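Local coordinates for protein alpha-L-rhamnosidase (Streptomyces avermitilis, PDB 3W5M) that hydrolyses terminal non-reducing alpha-L-rhamnose residues from alpha-L-rhamnosides, including citrus flavonoids and gum arabic, and binds L-rhamnose through a calcium-dependent carbohydrate-binding module, at residues R512-G517 and Q556-Y561; T438-K443 and T550-G555; V45-S50 and D58-G63; R85-V90 and P105-T110. All coordinates share one frame; numbering follows the deposited sequence.

How the contacts relate
The four contacts fall into two well-separated pairs, with centres 44 to 55 Å apart. Contacts 1 and 2 belong to one mixed beta-sheet, with centres about 10 Å apart, and they meet directly: E559 OE1 of contact 1 lies 2.5 Å from Y551 OH of contact 2, probably hydrogen-bonded. Contacts 3 and 4 share the four-stranded antiparallel sheet of the N-terminal immunoglobulin-like domain, where strands 40-48 and 85-94 are neighbours; A48 O and F87 N lie 2.9 Å apart, and the contact centres about 9 Å. Between the pairs, the nearest atoms of contacts 1 and 4 are still about 27 Å apart. All four lie away from the rhamnose-binding, catalytic and calcium sites.

Contact 1 (R512-G517 and Q556-Y561); sequences RLRVSG and QGEETY
L513 and Y561 pair across an antiparallel edge of the large mixed sheet in the concanavalin-like domain, where strand 559-561 is the outermost strand and 510-515 its neighbour. L513 N donates to Y561 O at 2.9 Å and Y561 N returns a bond to L513 O. Further along, V515 N reaches E559 O, while the reverse bond from E559 N is weak (N-H...O angle 129°), consistent with bending beside the inverse gamma turn centred on E558.

On the face carrying R514 and T560, the arginine folds back over the neighbouring strand, bent at chi2 (-61°) and chi3 (-59°). That curl lays the guanidinium under E558 OE2, which sits over the centre of one face, 3.2 Å from R514 NH2; the pair is a salt bridge of charges alone, with no N-H aimed at the oxygen. The in-plane N-H of R514 NH2 goes to the backbone E558 O at 3.3 Å. Beside it, R512 CD runs along the T560 CG2 methyl. E559 turns to the other face, where its OE1 takes the hydroxyl of Y551. Where the strands part, a water bridges them, accepting from G517 N at 3.0 Å and lying 2.7 Å from G557 O and 2.9 Å from E559 OE2.

Contact 2 (T438-K443 and T550-G555); sequences TYDARK and TYTLKG
A parallel strand pair inside the mixed sheet, Y439 beside Y551, brings 436-440 alongside 548-552, segments more than a hundred residues apart in sequence. Y439 N donates to T550 O at 2.9 Å, T552 N to Y439 O, and A441 N to T552 O, the last just as the first chain leaves the strand for a short 3-10 turn.

The two tyrosines lie side by side and point the same way, but their near-parallel rings (28°) are slid so far apart that they barely overlap: Y439 CD1 meets the edge of Y551 at CE1, 3.5 Å away. Beyond them the A441 methyl presses on Y551 OH and on K554 CB. The phenol oxygen of Y439 is held by E444, and the Y561 ring meets both rings.

On the threonine face, D440 carries its carboxylate anti to the backbone N (chi1 -175°), which brings it over T552 CB and within reach of R442. The arginine grips it side-on, NE to OD1 and NH2 to OD2, each 2.9 Å, and lays one guanidinium face on T552 CG2. An alanine at D440 is likely to leave the R442 guanidinium without its mate and able to swing off the T552 methyl, and R442 N without its acceptor. Waters bridge T438 OG1 to T550 OG1 and Y439 O to T552 OG1. Since D440 OD1 also accepts from R442 N at 3.2 Å, the strand ends in an Asx turn leading into the 3-10 segment.

Contact 3 (V45-S50 and D58-G63); sequences VRVASS and DVWDSG
S49 and D58 tie the two strands together at the loop end: S49 N donates to D58 OD1 at 3.0 Å and S49 OG to D58 OD2 at 2.9 Å, both on the syn lone pairs, gripping the carboxylate at two points. At the other end S62 OG, 2.8 Å from V45 N, accepts that amide's proton and passes its own to G63 O, while S62 N bonds V45 O. In between, R46 and D61 lie side by side; R46 NE reaches D61 OD2 only weakly, at 3.3 Å, within a salt bridge. D61 OD1 is occupied by G63 N in an Asx turn.

Strands 40-48 and 60-66 form a beta hairpin of the immunoglobulin-like domain, interrupted by a classic beta bulge: V59 N and W60 N both donate to V47 O, approaching from the same face of its plane. V47 N answers to W60 O at 2.8 Å.

Beneath, the two methyls of V47 divide the work. With CG1 anti to the backbone N (chi1 -174°), that methyl meets V59 CG1 and leaves CG2 at the edge of the W60 indole, 3.8 Å from CE3. V45 CG1 touches CZ3 of the same ring, and Y75 meets W60 edge-to-face.

Contact 4 (R85-V90 and P105-T110); sequences RYFWSV and PSWWET
R85 lies flat on W107 across the antiparallel hairpin of strands 85-94 and 106-110, at one edge of the immunoglobulin-like domain's four-stranded sheet. The guanidinium and indole planes are nearly parallel (7° apart), with R85 CZ 3.5 Å from the centroid of the W107 six-membered ring and nearly above it: a stacked cation-pi pair. A bend at chi3 (-66°) turns NE and NH2 together onto E109 OE1, each 3.0 Å away. E109 OE2 has a second cation in R320. With a leucine at R85, W107 would lack its flat cationic cover and E109 OE1 two donors, which would probably leave the carboxylate freer to turn.

Next along this face, W107 CB sits over the F87 ring as a CH-pi contact. The opposite face of the sheet holds an aromatic cluster of Y86, W88 and W108. Y86 CB stands over the W108 six-membered ring, 3.7 Å from its centroid. W108 offers its edge to the face of W88 in an offset edge-to-face pair, planes at 63°. V47 of strand 40-48 and V11 of another sheet pack against W108. Backbone bonds pair Y86 with W108 and W88 with S106. At the far end a water accepts from W88 NE1 at 3.2 Å.

Contact 1 (R512-G517 and Q556-Y561)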
# COMPACT_ATOMS: atom_id res chain seq x y z
N ARG A 512 -0.95 -2.96 19.39
CA ARG A 512 -1.09 -4.00 20.40
C ARG A 512 -1.74 -3.34 21.60
O ARG A 512 -1.24 -2.30 22.08
CB ARG A 512 0.28 -4.54 20.80
CG ARG A 512 0.20 -5.49 22.01
CD ARG A 512 1.46 -6.32 22.18
NE ARG A 512 2.63 -5.48 22.45
CZ ARG A 512 3.57 -5.22 21.56
NH1 ARG A 512 3.51 -5.74 20.34
NH2 ARG A 512 4.58 -4.43 21.90
N LEU A 513 -2.84 -3.94 22.06
CA LEU A 513 -3.57 -3.49 23.24
C LEU A 513 -3.25 -4.47 24.36
O LEU A 513 -3.35 -5.70 24.14
CB LEU A 513 -5.06 -3.52 22.94
CG LEU A 513 -6.04 -3.24 24.07
CD1 LEU A 513 -5.92 -1.78 24.57
CD2 LEU A 513 -7.46 -3.58 23.63
N ARG A 514 -2.83 -3.94 25.52
CA ARG A 514 -2.75 -4.73 26.76
C ARG A 514 -3.83 -4.23 27.70
O ARG A 514 -3.98 -3.02 27.91
CB ARG A 514 -1.38 -4.63 27.46
CG ARG A 514 -0.14 -4.89 26.63
CD ARG A 514 -0.08 -6.30 26.03
NE ARG A 514 -0.11 -7.37 27.03
CZ ARG A 514 0.95 -7.83 27.69
NH1 ARG A 514 2.15 -7.31 27.47
NH2 ARG A 514 0.80 -8.81 28.57
N VAL A 515 -4.61 -5.15 28.25
CA VAL A 515 -5.74 -4.78 29.10
C VAL A 515 -6.07 -5.91 30.07
O VAL A 515 -5.99 -7.09 29.73
CB VAL A 515 -6.98 -4.38 28.25
CG1 VAL A 515 -7.43 -5.53 27.34
CG2 VAL A 515 -8.13 -3.90 29.13
N SER A 516 -6.41 -5.54 31.31
CA SER A 516 -6.87 -6.52 32.30
C SER A 516 -8.23 -6.09 32.75
O SER A 516 -8.46 -4.91 32.99
CB SER A 516 -5.96 -6.57 33.52
OG SER A 516 -4.61 -6.75 33.16
N GLY A 517 -9.14 -7.04 32.88
CA GLY A 517 -10.50 -6.67 33.27
C GLY A 517 -11.45 -7.85 33.21
O GLY A 517 -11.05 -8.98 32.87
N GLN A 556 -8.85 -12.85 31.66
CA GLN A 556 -7.76 -13.76 31.91
C GLN A 556 -6.43 -13.03 31.99
O GLN A 556 -5.65 -13.06 31.03
CB GLN A 556 -7.71 -14.80 30.79
CG GLN A 556 -7.13 -16.14 31.18
CD GLN A 556 -8.21 -17.12 31.55
OE1 GLN A 556 -8.86 -17.70 30.67
NE2 GLN A 556 -8.42 -17.32 32.85
N GLY A 557 -6.17 -12.37 33.12
CA GLY A 557 -4.87 -11.73 33.37
C GLY A 557 -4.61 -10.53 32.48
O GLY A 557 -5.53 -9.82 32.16
N GLU A 558 -3.36 -10.29 32.10
CA GLU A 558 -3.03 -9.14 31.25
C GLU A 558 -3.17 -9.55 29.77
O GLU A 558 -2.20 -9.96 29.12
CB GLU A 558 -1.62 -8.61 31.54
CG GLU A 558 -1.34 -7.23 30.95
CD GLU A 558 0.01 -6.67 31.39
OE1 GLU A 558 0.32 -6.68 32.60
OE2 GLU A 558 0.76 -6.20 30.50
N GLU A 559 -4.40 -9.40 29.26
CA GLU A 559 -4.73 -9.81 27.89
C GLU A 559 -3.97 -9.01 26.83
O GLU A 559 -3.60 -7.87 27.07
CB GLU A 559 -6.23 -9.73 27.67
CG GLU A 559 -6.96 -10.74 28.55
CD GLU A 559 -8.47 -10.68 28.43
OE1 GLU A 559 -9.00 -10.59 27.29
OE2 GLU A 559 -9.15 -10.75 29.48
N THR A 560 -3.70 -9.64 25.68
CA THR A 560 -2.96 -8.98 24.60
C THR A 560 -3.81 -9.10 23.37
O THR A 560 -4.16 -10.22 23.03
CB THR A 560 -1.61 -9.66 24.31
OG1 THR A 560 -0.77 -9.57 25.47
CG2 THR A 560 -0.90 -8.99 23.12
N TYR A 561 -4.15 -7.98 22.73
CA TYR A 561 -4.90 -8.05 21.47
C TYR A 561 -4.09 -7.39 20.36
O TYR A 561 -3.64 -6.24 20.51
CB TYR A 561 -6.28 -7.38 21.61
CG TYR A 561 -6.98 -7.25 20.26
CD1 TYR A 561 -7.25 -8.39 19.47
CD2 TYR A 561 -7.32 -6.00 19.77
CE1 TYR A 561 -7.86 -8.25 18.22
CE2 TYR A 561 -7.94 -5.86 18.52
CZ TYR A 561 -8.20 -6.98 17.76
OH TYR A 561 -8.82 -6.83 16.52
O HOH W 1 -8.21 -9.70 31.96

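Contact 2 (T438-K443 and T550-G555)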
# COMPACT_ATOMS: atom_id res chain seq x y z
N THR A 438 -13.04 -6.83 14.70
CA THR A 438 -13.82 -7.01 15.92
C THR A 438 -13.45 -8.40 16.40
O THR A 438 -13.55 -9.36 15.64
CB THR A 438 -15.33 -6.86 15.62
OG1 THR A 438 -15.57 -5.55 15.10
CG2 THR A 438 -16.18 -7.06 16.89
N TYR A 439 -13.01 -8.51 17.65
CA TYR A 439 -12.46 -9.74 18.16
C TYR A 439 -13.10 -9.98 19.53
O TYR A 439 -13.09 -9.07 20.36
CB TYR A 439 -10.95 -9.58 18.38
CG TYR A 439 -10.17 -10.83 18.79
CD1 TYR A 439 -10.20 -11.30 20.11
CD2 TYR A 439 -9.36 -11.52 17.85
CE1 TYR A 439 -9.46 -12.41 20.48
CE2 TYR A 439 -8.61 -12.63 18.22
CZ TYR A 439 -8.67 -13.07 19.55
OH TYR A 439 -7.98 -14.19 19.95
N ASP A 440 -13.65 -11.16 19.74
CA ASP A 440 -14.24 -11.54 21.04
C ASP A 440 -13.43 -12.70 21.63
O ASP A 440 -13.47 -13.84 21.14
CB ASP A 440 -15.73 -11.86 20.82
CG ASP A 440 -16.50 -12.14 22.14
OD1 ASP A 440 -15.88 -12.28 23.22
OD2 ASP A 440 -17.75 -12.23 22.05
N ALA A 441 -12.65 -12.41 22.68
CA ALA A 441 -11.70 -13.39 23.23
C ALA A 441 -12.43 -14.55 23.89
O ALA A 441 -11.84 -15.62 24.10
CB ALA A 441 -10.71 -12.72 24.21
N ARG A 442 -13.71 -14.36 24.17
CA ARG A 442 -14.51 -15.45 24.74
C ARG A 442 -14.76 -16.55 23.74
O ARG A 442 -15.04 -17.69 24.11
CB ARG A 442 -15.82 -14.91 25.23
CG ARG A 442 -15.63 -14.04 26.48
CD ARG A 442 -16.92 -13.33 26.83
NE ARG A 442 -17.47 -12.67 25.67
CZ ARG A 442 -18.61 -12.02 25.66
NH1 ARG A 442 -19.34 -11.96 26.76
NH2 ARG A 442 -19.04 -11.45 24.55
N LYS A 443 -14.62 -16.20 22.46
CA LYS A 443 -14.88 -17.14 21.38
C LYS A 443 -13.60 -17.84 20.93
O LYS A 443 -13.61 -18.54 19.90
CB LYS A 443 -15.56 -16.43 20.22
CG LYS A 443 -16.99 -16.01 20.51
CD LYS A 443 -17.58 -15.22 19.35
CE LYS A 443 -19.07 -14.95 19.59
NZ LYS A 443 -19.73 -13.97 18.65
N THR A 550 -12.31 -3.47 17.86
CA THR A 550 -13.13 -3.69 19.03
C THR A 550 -12.64 -4.99 19.64
O THR A 550 -12.45 -5.98 18.92
CB THR A 550 -14.62 -3.79 18.63
OG1 THR A 550 -15.00 -2.63 17.87
CG2 THR A 550 -15.54 -3.92 19.84
N TYR A 551 -12.41 -5.00 20.96
CA TYR A 551 -11.93 -6.20 21.61
C TYR A 551 -12.76 -6.47 22.86
O TYR A 551 -12.89 -5.61 23.69
CB TYR A 551 -10.47 -6.02 22.05
CG TYR A 551 -9.89 -7.20 22.82
CD1 TYR A 551 -9.56 -8.40 22.16
CD2 TYR A 551 -9.68 -7.13 24.20
CE1 TYR A 551 -9.04 -9.48 22.85
CE2 TYR A 551 -9.14 -8.21 24.91
CZ TYR A 551 -8.81 -9.38 24.23
OH TYR A 551 -8.30 -10.47 24.90
N THR A 552 -13.29 -7.69 22.97
CA THR A 552 -14.08 -8.09 24.14
C THR A 552 -13.24 -9.05 24.97
O THR A 552 -12.74 -10.03 24.45
CB THR A 552 -15.41 -8.74 23.72
OG1 THR A 552 -16.16 -7.80 22.97
CG2 THR A 552 -16.25 -9.13 24.95
N LEU A 553 -13.08 -8.76 26.25
CA LEU A 553 -12.17 -9.50 27.12
C LEU A 553 -12.67 -10.89 27.51
O LEU A 553 -13.88 -11.11 27.61
CB LEU A 553 -11.94 -8.71 28.41
CG LEU A 553 -10.86 -7.62 28.35
CD1 LEU A 553 -11.26 -6.47 27.44
CD2 LEU A 553 -10.59 -7.09 29.77
N LYS A 554 -11.72 -11.81 27.72
CA LYS A 554 -12.04 -13.15 28.27
C LYS A 554 -11.85 -13.23 29.80
O LYS A 554 -12.14 -14.25 30.40
CB LYS A 554 -11.26 -14.26 27.55
CG LYS A 554 -9.75 -14.21 27.74
CD LYS A 554 -9.02 -15.27 26.93
CE LYS A 554 -7.57 -14.89 26.78
NZ LYS A 554 -6.82 -15.98 26.11
N GLY A 555 -11.35 -12.14 30.41
CA GLY A 555 -11.11 -12.07 31.87
C GLY A 555 -9.98 -12.94 32.34
O GLY A 555 -10.12 -13.67 33.32
O HOH W 2 -14.52 -2.85 15.29
O HOH W 3 -15.63 -7.81 20.38

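Contact 3 (V45-S50 and D58-G63)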
# COMPACT_ATOMS: atom_id res chain seq x y z
N VAL A 45 30.92 -17.17 -12.36
CA VAL A 45 29.90 -17.65 -11.46
C VAL A 45 29.82 -19.17 -11.46
O VAL A 45 29.85 -19.79 -12.51
CB VAL A 45 28.51 -17.06 -11.81
CG1 VAL A 45 27.42 -17.69 -10.93
CG2 VAL A 45 28.53 -15.54 -11.71
N ARG A 46 29.72 -19.76 -10.28
CA ARG A 46 29.45 -21.19 -10.18
C ARG A 46 28.20 -21.42 -9.40
O ARG A 46 27.94 -20.71 -8.44
CB ARG A 46 30.58 -21.90 -9.47
CG ARG A 46 31.88 -21.93 -10.23
CD ARG A 46 32.91 -22.53 -9.31
NE ARG A 46 34.10 -22.92 -10.05
CZ ARG A 46 35.20 -23.39 -9.48
NH1 ARG A 46 35.27 -23.52 -8.15
NH2 ARG A 46 36.23 -23.71 -10.24
N VAL A 47 27.43 -22.43 -9.81
CA VAL A 47 26.19 -22.82 -9.15
C VAL A 47 26.25 -24.33 -8.97
O VAL A 47 26.63 -25.05 -9.90
CB VAL A 47 24.94 -22.46 -10.00
CG1 VAL A 47 23.66 -22.74 -9.22
CG2 VAL A 47 24.97 -21.02 -10.49
N ALA A 48 25.85 -24.80 -7.79
CA ALA A 48 25.91 -26.20 -7.43
C ALA A 48 24.80 -26.58 -6.45
O ALA A 48 24.13 -25.70 -5.87
CB ALA A 48 27.29 -26.52 -6.85
N SER A 49 24.60 -27.88 -6.25
CA SER A 49 23.50 -28.37 -5.42
C SER A 49 23.86 -28.37 -3.93
O SER A 49 23.01 -28.64 -3.08
CB SER A 49 23.07 -29.78 -5.87
OG SER A 49 24.08 -30.73 -5.58
N SER A 50 25.11 -28.03 -3.60
CA SER A 50 25.52 -27.86 -2.21
C SER A 50 26.66 -26.85 -2.12
O SER A 50 27.31 -26.56 -3.13
CB SER A 50 25.96 -29.20 -1.61
OG SER A 50 27.22 -29.56 -2.12
N ASP A 58 28.01 -28.83 -10.14
CA ASP A 58 27.16 -29.71 -10.94
C ASP A 58 26.00 -28.99 -11.65
O ASP A 58 25.30 -29.62 -12.44
CB ASP A 58 26.60 -30.84 -10.08
CG ASP A 58 25.82 -30.34 -8.88
OD1 ASP A 58 25.74 -29.11 -8.69
OD2 ASP A 58 25.28 -31.18 -8.13
N VAL A 59 25.78 -27.70 -11.37
CA VAL A 59 24.69 -26.98 -12.07
C VAL A 59 25.23 -26.09 -13.18
O VAL A 59 24.90 -26.25 -14.34
CB VAL A 59 23.77 -26.22 -11.06
CG1 VAL A 59 22.64 -25.47 -11.75
CG2 VAL A 59 23.21 -27.17 -10.01
N TRP A 60 26.10 -25.14 -12.83
CA TRP A 60 26.62 -24.19 -13.81
C TRP A 60 28.01 -23.70 -13.41
O TRP A 60 28.33 -23.59 -12.23
CB TRP A 60 25.69 -22.99 -13.94
CG TRP A 60 26.01 -22.02 -15.08
CD1 TRP A 60 26.34 -22.34 -16.38
CD2 TRP A 60 25.95 -20.59 -15.03
NE1 TRP A 60 26.50 -21.20 -17.11
CE2 TRP A 60 26.27 -20.11 -16.31
CE3 TRP A 60 25.65 -19.67 -14.01
CZ2 TRP A 60 26.31 -18.74 -16.61
CZ3 TRP A 60 25.71 -18.31 -14.30
CH2 TRP A 60 26.03 -17.86 -15.60
N ASP A 61 28.81 -23.43 -14.43
CA ASP A 61 30.05 -22.72 -14.28
C ASP A 61 30.16 -21.85 -15.50
O ASP A 61 30.38 -22.34 -16.59
CB ASP A 61 31.24 -23.69 -14.23
CG ASP A 61 32.54 -22.99 -13.87
OD1 ASP A 61 32.75 -21.81 -14.27
OD2 ASP A 61 33.37 -23.64 -13.19
N SER A 62 30.03 -20.54 -15.33
CA SER A 62 30.08 -19.62 -16.47
C SER A 62 31.45 -19.66 -17.13
O SER A 62 31.58 -19.17 -18.24
CB SER A 62 29.84 -18.19 -16.02
OG SER A 62 30.82 -17.83 -15.05
N GLY A 63 32.45 -20.19 -16.42
CA GLY A 63 33.85 -19.90 -16.73
C GLY A 63 34.15 -18.40 -16.60
O GLY A 63 33.28 -17.61 -16.21

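Contact 4 (R85-V90 and P105-T110)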
# COMPACT_ATOMS: atom_id res chain seq x y z
N ARG A 85 17.07 -25.86 -3.88
CA ARG A 85 18.05 -24.87 -3.40
C ARG A 85 19.32 -24.87 -4.27
O ARG A 85 19.93 -25.92 -4.50
CB ARG A 85 18.34 -25.07 -1.91
CG ARG A 85 19.30 -24.03 -1.32
CD ARG A 85 19.31 -24.09 0.21
NE ARG A 85 18.02 -23.70 0.76
CZ ARG A 85 17.80 -23.31 2.01
NH1 ARG A 85 18.80 -23.29 2.89
NH2 ARG A 85 16.57 -22.95 2.37
N TYR A 86 19.67 -23.70 -4.80
CA TYR A 86 20.86 -23.55 -5.62
C TYR A 86 21.90 -22.73 -4.89
O TYR A 86 21.66 -21.58 -4.52
CB TYR A 86 20.53 -22.87 -6.95
CG TYR A 86 19.70 -23.77 -7.84
CD1 TYR A 86 20.32 -24.75 -8.64
CD2 TYR A 86 18.31 -23.71 -7.84
CE1 TYR A 86 19.57 -25.59 -9.44
CE2 TYR A 86 17.55 -24.57 -8.65
CZ TYR A 86 18.19 -25.49 -9.45
OH TYR A 86 17.45 -26.33 -10.26
N PHE A 87 23.08 -23.32 -4.69
CA PHE A 87 24.18 -22.62 -4.03
C PHE A 87 25.03 -21.96 -5.09
O PHE A 87 25.16 -22.46 -6.22
CB PHE A 87 24.98 -23.57 -3.15
CG PHE A 87 24.23 -24.06 -1.96
CD1 PHE A 87 23.40 -25.17 -2.06
CD2 PHE A 87 24.35 -23.42 -0.72
CE1 PHE A 87 22.70 -25.63 -0.95
CE2 PHE A 87 23.65 -23.87 0.39
CZ PHE A 87 22.83 -24.99 0.27
N TRP A 88 25.53 -20.77 -4.77
CA TRP A 88 26.34 -20.05 -5.71
C TRP A 88 27.44 -19.23 -5.07
O TRP A 88 27.40 -18.89 -3.90
CB TRP A 88 25.51 -19.19 -6.68
CG TRP A 88 24.93 -17.93 -6.06
CD1 TRP A 88 23.92 -17.85 -5.16
CD2 TRP A 88 25.36 -16.59 -6.32
NE1 TRP A 88 23.70 -16.53 -4.82
CE2 TRP A 88 24.55 -15.74 -5.53
CE3 TRP A 88 26.33 -16.03 -7.15
CZ2 TRP A 88 24.68 -14.34 -5.56
CZ3 TRP A 88 26.49 -14.63 -7.17
CH2 TRP A 88 25.65 -13.80 -6.38
N SER A 89 28.41 -18.92 -5.90
CA SER A 89 29.58 -18.20 -5.51
C SER A 89 30.08 -17.51 -6.75
O SER A 89 29.89 -17.99 -7.86
CB SER A 89 30.63 -19.19 -5.00
OG SER A 89 31.66 -18.51 -4.30
N VAL A 90 30.70 -16.36 -6.56
CA VAL A 90 31.30 -15.62 -7.66
C VAL A 90 32.70 -15.13 -7.24
O VAL A 90 32.99 -14.96 -6.03
CB VAL A 90 30.41 -14.42 -8.10
CG1 VAL A 90 30.22 -13.41 -6.97
CG2 VAL A 90 30.93 -13.73 -9.33
N PRO A 105 29.97 -18.82 0.02
CA PRO A 105 28.81 -19.40 -0.67
C PRO A 105 27.47 -18.85 -0.20
O PRO A 105 27.27 -18.61 0.99
CB PRO A 105 28.93 -20.89 -0.32
CG PRO A 105 30.42 -21.09 -0.19
CD PRO A 105 30.88 -19.86 0.54
N SER A 106 26.56 -18.63 -1.15
CA SER A 106 25.22 -18.17 -0.80
C SER A 106 24.22 -19.07 -1.52
O SER A 106 24.62 -20.05 -2.14
CB SER A 106 25.03 -16.70 -1.19
OG SER A 106 23.80 -16.21 -0.65
N TRP A 107 22.93 -18.76 -1.44
CA TRP A 107 21.97 -19.63 -2.10
C TRP A 107 20.69 -18.88 -2.46
O TRP A 107 20.40 -17.80 -1.89
CB TRP A 107 21.65 -20.86 -1.22
CG TRP A 107 21.11 -20.56 0.17
CD1 TRP A 107 21.83 -20.52 1.35
CD2 TRP A 107 19.74 -20.27 0.53
NE1 TRP A 107 20.99 -20.21 2.40
CE2 TRP A 107 19.71 -20.06 1.93
CE3 TRP A 107 18.53 -20.17 -0.19
CZ2 TRP A 107 18.53 -19.76 2.62
CZ3 TRP A 107 17.35 -19.85 0.50
CH2 TRP A 107 17.36 -19.65 1.89
N TRP A 108 19.97 -19.41 -3.44
CA TRP A 108 18.53 -19.08 -3.60
C TRP A 108 17.78 -20.39 -3.74
O TRP A 108 18.37 -21.41 -4.07
CB TRP A 108 18.28 -18.15 -4.79
CG TRP A 108 18.27 -18.80 -6.16
CD1 TRP A 108 17.18 -19.26 -6.84
CD2 TRP A 108 19.40 -19.03 -7.01
NE1 TRP A 108 17.57 -19.77 -8.06
CE2 TRP A 108 18.92 -19.63 -8.20
CE3 TRP A 108 20.78 -18.76 -6.89
CZ2 TRP A 108 19.77 -19.98 -9.25
CZ3 TRP A 108 21.62 -19.11 -7.94
CH2 TRP A 108 21.11 -19.70 -9.11
N GLU A 109 16.48 -20.37 -3.45
CA GLU A 109 15.68 -21.57 -3.57
C GLU A 109 14.46 -21.29 -4.44
O GLU A 109 13.72 -20.34 -4.20
CB GLU A 109 15.29 -22.10 -2.18
CG GLU A 109 14.53 -23.42 -2.23
CD GLU A 109 14.22 -23.97 -0.84
OE1 GLU A 109 15.15 -24.04 -0.01
OE2 GLU A 109 13.06 -24.36 -0.58
N THR A 110 14.25 -22.12 -5.46
CA THR A 110 13.09 -21.96 -6.32
C THR A 110 11.82 -22.37 -5.60
O THR A 110 11.83 -23.24 -4.69
CB THR A 110 13.24 -22.76 -7.63
OG1 THR A 110 13.42 -24.15 -7.33
CG2 THR A 110 14.44 -22.26 -8.39
O HOH W 4 22.14 -14.93 -2.57